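Local coordinates for sensory transduction histidine kinase, putative (Borrelia burgdorferi, PDB 5BWJ), which forms the periplasmic sensor domain of a hybrid histidine kinase that probably passes signals across the membrane by ATP-dependent autophosphorylation on histidine, at residues K9-D14 with D62-L67. Numbering follows the deposited sequence.
Sequences KFKLVD and DEAIYL
Lys9 O accepts the N-H of Ile65, Ile65 N lying 2.8 Å away in a nearly straight bond (173° at the hydrogen), and the CA-H of Ala64 also comes close to this oxygen. From there the ladder alternates: Lys11 N gives to Ile65 O, Leu67 N to Lys11 O at 3.0 Å, and Val13 N to Leu67 O at 2.9 Å. Phe10, Lys11 and Leu12 thus stand level with Ile65, Tyr66 and Leu67 in parallel pairs. On the face carrying Phe10, Leu12, Ile65 and Leu67, the side chain of Ile65 lies alongside Phe10, its CD1 over the ring at 4.0 Å from the centroid; Trp39 meets the same ring edge-to-face. Leu12 CD2 packs 3.6 Å from Leu67 CD1, and helix 32-42 closes over both leucines through Ile32. In this Venus flytrap domain, strand 6-13 runs between strands 45-52 and 65-69, parallel to both, in the sheet of one lobe. The opposite face, carrying Lys11 and Tyr66, mixes aliphatic, aromatic and charged groups. Lys11 CB sits over the Tyr66 ring, and the chain then runs outward beside it until CD is 3.5 Å from Tyr66 CE2; only there, at the last torsion (chi4 -62°), does it bend, with NZ reaching salt bridges to Glu50 and Glu61. Val13 CG2 meets the same ring at its edge, 4.1 Å from Tyr66 CD2, while Ala64 CB touches Lys11 CG. Tyr66 OH is hydrogen-bonded to the backbone N of Glu61, tying the hydroxyl end of the side chain to the chain just before Asp62. Lys9, fully extended, also sends its NZ to Glu50 and Glu61.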
ATOM      1  N   LYS B   9      -6.901 -24.296  -6.529  1.00 42.33           N
ATOM      2  CA  LYS B   9      -7.672 -23.553  -5.541  1.00 42.34           C
ATOM      3  C   LYS B   9      -6.800 -22.518  -4.838  1.00 39.15           C
ATOM      4  O   LYS B   9      -5.736 -22.843  -4.310  1.00 39.62           O
ATOM      5  CB  LYS B   9      -8.281 -24.516  -4.521  1.00 50.29           C
ATOM      6  CG  LYS B   9      -9.238 -23.873  -3.535  1.00 59.35           C
ATOM      7  CD  LYS B   9      -9.929 -24.934  -2.691  1.00 70.28           C
ATOM      8  CE  LYS B   9     -10.988 -24.334  -1.783  1.00 78.42           C
ATOM      9  NZ  LYS B   9     -11.720 -25.384  -1.019  1.00 84.19           N
ATOM     10  N   PHE B  10      -7.256 -21.269  -4.850  1.00 36.83           N
ATOM     11  CA  PHE B  10      -6.600 -20.192  -4.120  1.00 36.94           C
ATOM     12  C   PHE B  10      -7.435 -19.797  -2.908  1.00 38.95           C
ATOM     13  O   PHE B  10      -8.618 -19.481  -3.035  1.00 41.84           O
ATOM     14  CB  PHE B  10      -6.377 -18.980  -5.028  1.00 36.41           C
ATOM     15  CG  PHE B  10      -5.255 -19.157  -6.014  1.00 37.16           C
ATOM     16  CD1 PHE B  10      -3.993 -18.654  -5.746  1.00 37.53           C
ATOM     17  CD2 PHE B  10      -5.462 -19.828  -7.207  1.00 37.08           C
ATOM     18  CE1 PHE B  10      -2.956 -18.815  -6.652  1.00 37.55           C
ATOM     19  CE2 PHE B  10      -4.432 -19.993  -8.115  1.00 37.37           C
ATOM     20  CZ  PHE B  10      -3.175 -19.483  -7.836  1.00 37.39           C
ATOM     21  N   LYS B  11      -6.818 -19.835  -1.731  1.00 38.70           N
ATOM     22  CA  LYS B  11      -7.486 -19.414  -0.503  1.00 42.07           C
ATOM     23  C   LYS B  11      -7.009 -18.031  -0.077  1.00 39.40           C
ATOM     24  O   LYS B  11      -5.845 -17.847   0.287  1.00 37.77           O
ATOM     25  CB  LYS B  11      -7.245 -20.423   0.621  1.00 49.83           C
ATOM     26  CG  LYS B  11      -8.130 -21.657   0.534  1.00 58.04           C
ATOM     27  CD  LYS B  11      -8.058 -22.476   1.810  1.00 65.77           C
ATOM     28  CE  LYS B  11      -8.958 -23.695   1.747  1.00 71.05           C
ATOM     29  NZ  LYS B  11     -10.395 -23.338   1.587  1.00 73.65           N
ATOM     30  N   LEU B  12      -7.917 -17.062  -0.132  1.00 41.35           N
ATOM     31  CA  LEU B  12      -7.615 -15.694   0.272  1.00 41.86           C
ATOM     32  C   LEU B  12      -7.918 -15.516   1.755  1.00 39.78           C
ATOM     33  O   LEU B  12      -9.077 -15.537   2.172  1.00 41.17           O
ATOM     34  CB  LEU B  12      -8.415 -14.696  -0.570  1.00 43.05           C
ATOM     35  CG  LEU B  12      -8.281 -14.872  -2.088  1.00 43.63           C
ATOM     36  CD1 LEU B  12      -9.082 -13.817  -2.835  1.00 44.53           C
ATOM     37  CD2 LEU B  12      -6.828 -14.833  -2.522  1.00 42.48           C
ATOM     38  N   VAL B  13      -6.866 -15.346   2.548  1.00 36.07           N
ATOM     39  CA  VAL B  13      -7.000 -15.299   3.999  1.00 35.49           C
ATOM     40  C   VAL B  13      -7.226 -13.873   4.495  1.00 34.31           C
ATOM     41  O   VAL B  13      -6.496 -12.954   4.122  1.00 34.56           O
ATOM     42  CB  VAL B  13      -5.753 -15.883   4.696  1.00 37.55           C
ATOM     43  CG1 VAL B  13      -5.961 -15.949   6.206  1.00 39.86           C
ATOM     44  CG2 VAL B  13      -5.439 -17.266   4.147  1.00 38.67           C
ATOM     45  N   ASP B  14      -8.244 -13.707   5.338  1.00 34.59           N
ATOM     46  CA  ASP B  14      -8.524 -12.430   5.989  1.00 35.92           C
ATOM     47  C   ASP B  14      -8.763 -11.338   4.938  1.00 33.39           C
ATOM     48  O   ASP B  14      -9.568 -11.527   4.023  1.00 31.30           O
ATOM     49  CB  ASP B  14      -7.371 -12.071   6.937  1.00 38.34           C
ATOM     50  CG  ASP B  14      -7.732 -10.963   7.916  1.00 41.79           C
ATOM     51  OD1 ASP B  14      -8.935 -10.702   8.120  1.00 40.12           O
ATOM     52  OD2 ASP B  14      -6.803 -10.353   8.486  1.00 45.61           O
ATOM     53  N   ASP B  62      -4.006 -29.080   1.673  1.00 51.66           N
ATOM     54  CA  ASP B  62      -2.656 -29.191   1.130  1.00 53.85           C
ATOM     55  C   ASP B  62      -2.571 -28.784  -0.342  1.00 51.11           C
ATOM     56  O   ASP B  62      -1.521 -28.338  -0.803  1.00 50.26           O
ATOM     57  CB  ASP B  62      -2.142 -30.623   1.296  1.00 61.22           C
ATOM     58  CG  ASP B  62      -2.012 -31.029   2.752  1.00 67.99           C
ATOM     59  OD1 ASP B  62      -2.402 -32.166   3.092  1.00 70.60           O
ATOM     60  OD2 ASP B  62      -1.517 -30.211   3.557  1.00 70.39           O
ATOM     61  N   GLU B  63      -3.671 -28.935  -1.073  1.00 50.38           N
ATOM     62  CA  GLU B  63      -3.676 -28.647  -2.505  1.00 51.74           C
ATOM     63  C   GLU B  63      -3.888 -27.161  -2.799  1.00 46.08           C
ATOM     64  O   GLU B  63      -3.717 -26.718  -3.935  1.00 45.11           O
ATOM     65  CB  GLU B  63      -4.755 -29.479  -3.217  1.00 57.87           C
ATOM     66  CG  GLU B  63      -6.207 -29.045  -2.978  1.00 62.96           C
ATOM     67  CD  GLU B  63      -6.749 -29.461  -1.622  1.00 68.73           C
ATOM     68  OE1 GLU B  63      -6.001 -30.077  -0.834  1.00 72.23           O
ATOM     69  OE2 GLU B  63      -7.934 -29.174  -1.348  1.00 69.75           O
ATOM     70  N   ALA B  64      -4.251 -26.397  -1.774  1.00 43.63           N
ATOM     71  CA  ALA B  64      -4.616 -24.996  -1.952  1.00 40.76           C
ATOM     72  C   ALA B  64      -3.407 -24.069  -1.872  1.00 43.66           C
ATOM     73  O   ALA B  64      -2.448 -24.339  -1.151  1.00 42.18           O
ATOM     74  CB  ALA B  64      -5.650 -24.592  -0.915  1.00 40.37           C
ATOM     75  N   ILE B  65      -3.473 -22.976  -2.625  1.00 44.24           N
ATOM     76  CA  ILE B  65      -2.443 -21.945  -2.604  1.00 47.65           C
ATOM     77  C   ILE B  65      -2.941 -20.785  -1.747  1.00 45.50           C
ATOM     78  O   ILE B  65      -4.004 -20.224  -2.010  1.00 44.75           O
ATOM     79  CB  ILE B  65      -2.103 -21.457  -4.023  1.00 50.02           C
ATOM     80  CG1 ILE B  65      -1.738 -22.649  -4.916  1.00 52.85           C
ATOM     81  CG2 ILE B  65      -0.960 -20.447  -3.982  1.00 51.31           C
ATOM     82  CD1 ILE B  65      -1.642 -22.312  -6.386  1.00 54.45           C
ATOM     83  N   TYR B  66      -2.170 -20.430  -0.723  1.00 42.95           N
ATOM     84  CA  TYR B  66      -2.619 -19.470   0.284  1.00 41.27           C
ATOM     85  C   TYR B  66      -2.041 -18.071   0.091  1.00 40.20           C
ATOM     86  O   TYR B  66      -0.827 -17.896  -0.022  1.00 40.67           O
ATOM     87  CB  TYR B  66      -2.262 -19.981   1.679  1.00 44.16           C
ATOM     88  CG  TYR B  66      -3.113 -21.147   2.130  1.00 48.09           C
ATOM     89  CD1 TYR B  66      -2.853 -22.435   1.684  1.00 50.77           C
ATOM     90  CD2 TYR B  66      -4.175 -20.957   3.002  1.00 49.42           C
ATOM     91  CE1 TYR B  66      -3.630 -23.502   2.094  1.00 53.93           C
ATOM     92  CE2 TYR B  66      -4.956 -22.015   3.418  1.00 52.05           C
ATOM     93  CZ  TYR B  66      -4.680 -23.285   2.962  1.00 54.57           C
ATOM     94  OH  TYR B  66      -5.461 -24.340   3.376  1.00 56.77           O
ATOM     95  N   LEU B  67      -2.934 -17.086   0.059  1.00 40.89           N
ATOM     96  CA  LEU B  67      -2.559 -15.677   0.006  1.00 41.97           C
ATOM     97  C   LEU B  67      -3.036 -14.975   1.274  1.00 42.79           C
ATOM     98  O   LEU B  67      -4.057 -15.351   1.851  1.00 42.59           O
ATOM     99  CB  LEU B  67      -3.158 -14.997  -1.229  1.00 41.25           C
ATOM    100  CG  LEU B  67      -2.881 -15.646  -2.588  1.00 43.16           C
ATOM    101  CD1 LEU B  67      -3.439 -14.785  -3.713  1.00 41.94           C
ATOM    102  CD2 LEU B  67      -1.398 -15.880  -2.794  1.00 46.84           C
TER